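Local coordinates for nucleoside-diphosphate sugar epimerase (SulA family) (Corynebacterium glutamicum, PDB 3OH8), which is probably an NAD(P)-dependent epimerase of nucleotide sugars with a Rossmann-type fold, although its exact substrate is not established, at residues D275-L278 with A279-R283. Numbering follows the deposited sequence.
Sequences DDFL and AEVCR
An aspartate N-cap starts helix 277-287, with D276 bonded to A279 three residues on. D276 OD1 accepts from A279 N at 2.9 Å. The N-H comes from above the carboxylate plane, 36° out of it. The side chain of D276 turns toward the N-H of A279, with CG between its own backbone N and carbonyl carbon (chi1 51°). Its other oxygen, OD2, accepts from the backbone N of H260, so each carboxylate oxygen has a hydrogen-bond partner.

The main chain of D276 also takes part. D276 O accepts from E280 N at 3.2 Å, a bent first bond of the helix (148° at the hydrogen). A water donates to the same D276 O at 2.7 Å and accepts from R283 NH2 at 3.0 Å. It thus links the arginine to the first turn. R283 NH1 bonds to S273 OG, tying the arginine to the chain just before the helix.

The next turn is regular, with V281 N to F277 O and C282 N to L278 O. CG2 of V281 sits over one face of the F277 ring, offset toward its rim. CG2 is 3.9 Å from the ring centroid, a CH-pi contact. L278 CD1 lies against C282 SG at 4.1 Å.

Helix 277-287 packs beside helix 222-242 in the epimerase/dehydratase family region. V281 touches I225, F277 lies on K222, and E280 OE2 forms a salt bridge with K222 NZ. L278 rests on the loop at H260, between strands 248-254 and 261-263.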
loop_
_atom_site.group_PDB
_atom_site.type_symbol
_atom_site.label_atom_id
_atom_site.label_comp_id
_atom_site.label_asym_id
_atom_site.label_seq_id
_atom_site.Cartn_x
_atom_site.Cartn_y
_atom_site.Cartn_z
ATOM N N ASP A 275 -27.505 -12.676 -5.585
ATOM C CA ASP A 275 -28.565 -13.661 -5.352
ATOM C C ASP A 275 -28.050 -14.979 -4.786
ATOM O O ASP A 275 -28.808 -15.946 -4.639
ATOM C CB ASP A 275 -29.350 -13.913 -6.648
ATOM C CG ASP A 275 -28.478 -14.475 -7.773
ATOM O OD1 ASP A 275 -27.377 -14.987 -7.503
ATOM O OD2 ASP A 275 -28.909 -14.411 -8.941
ATOM N N ASP A 276 -26.766 -15.002 -4.448
ATOM C CA ASP A 276 -26.114 -16.216 -3.971
ATOM C C ASP A 276 -25.713 -16.111 -2.498
ATOM O O ASP A 276 -26.024 -15.128 -1.830
ATOM C CB ASP A 276 -24.893 -16.529 -4.842
ATOM C CG ASP A 276 -23.966 -15.340 -4.988
ATOM O OD1 ASP A 276 -24.127 -14.355 -4.234
ATOM O OD2 ASP A 276 -23.078 -15.388 -5.859
ATOM N N PHE A 277 -25.035 -17.132 -1.988
ATOM C CA PHE A 277 -24.667 -17.138 -0.580
ATOM C C PHE A 277 -23.614 -16.074 -0.285
ATOM O O PHE A 277 -23.625 -15.455 0.776
ATOM C CB PHE A 277 -24.157 -18.509 -0.143
ATOM C CG PHE A 277 -23.888 -18.608 1.334
ATOM C CD1 PHE A 277 -24.938 -18.568 2.245
ATOM C CD2 PHE A 277 -22.594 -18.730 1.813
ATOM C CE1 PHE A 277 -24.706 -18.658 3.609
ATOM C CE2 PHE A 277 -22.350 -18.821 3.178
ATOM C CZ PHE A 277 -23.414 -18.783 4.077
ATOM N N LEU A 278 -22.704 -15.873 -1.229
ATOM C CA LEU A 278 -21.687 -14.844 -1.086
ATOM C C LEU A 278 -22.349 -13.494 -0.832
ATOM O O LEU A 278 -21.975 -12.760 0.097
ATOM C CB LEU A 278 -20.817 -14.785 -2.341
ATOM C CG LEU A 278 -19.864 -13.595 -2.460
ATOM C CD1 LEU A 278 -18.870 -13.606 -1.315
ATOM C CD2 LEU A 278 -19.147 -13.613 -3.809
ATOM N N ALA A 279 -23.329 -13.157 -1.665
ATOM C CA ALA A 279 -24.066 -11.903 -1.508
ATOM C C ALA A 279 -24.730 -11.813 -0.135
ATOM O O ALA A 279 -24.765 -10.743 0.482
ATOM C CB ALA A 279 -25.112 -11.745 -2.611
ATOM N N GLU A 280 -25.265 -12.936 0.338
ATOM C CA GLU A 280 -25.966 -12.937 1.610
ATOM C C GLU A 280 -24.989 -12.648 2.735
ATOM O O GLU A 280 -25.267 -11.837 3.610
ATOM C CB GLU A 280 -26.665 -14.274 1.857
ATOM C CG GLU A 280 -27.277 -14.389 3.247
ATOM C CD GLU A 280 -28.162 -15.618 3.391
ATOM O OE1 GLU A 280 -28.232 -16.423 2.438
ATOM O OE2 GLU A 280 -28.785 -15.776 4.460
ATOM N N VAL A 281 -23.848 -13.324 2.702
ATOM C CA VAL A 281 -22.799 -13.106 3.692
ATOM C C VAL A 281 -22.421 -11.636 3.751
ATOM O O VAL A 281 -22.371 -11.044 4.828
ATOM C CB VAL A 281 -21.537 -13.936 3.385
ATOM C CG1 VAL A 281 -20.361 -13.434 4.210
ATOM C CG2 VAL A 281 -21.808 -15.420 3.650
ATOM N N CYS A 282 -22.188 -11.038 2.591
ATOM C CA CYS A 282 -21.830 -9.628 2.547
ATOM C C CYS A 282 -22.936 -8.703 3.046
ATOM O O CYS A 282 -22.647 -7.716 3.726
ATOM C CB CYS A 282 -21.349 -9.226 1.147
ATOM S SG CYS A 282 -19.854 -10.099 0.652
ATOM N N ARG A 283 -24.195 -9.000 2.717
ATOM C CA ARG A 283 -25.302 -8.201 3.247
ATOM C C ARG A 283 -25.288 -8.238 4.772
ATOM O O ARG A 283 -25.438 -7.206 5.429
ATOM C CB ARG A 283 -26.681 -8.693 2.749
ATOM C CG ARG A 283 -26.976 -8.449 1.256
ATOM C CD ARG A 283 -28.458 -8.717 0.917
ATOM N NE ARG A 283 -28.856 -10.103 1.174
ATOM C CZ ARG A 283 -28.788 -11.086 0.272
ATOM N NH1 ARG A 283 -28.322 -10.849 -0.951
ATOM N NH2 ARG A 283 -29.177 -12.311 0.592
HETATM O O HOH W 1 -28.453 -14.023 -1.817
#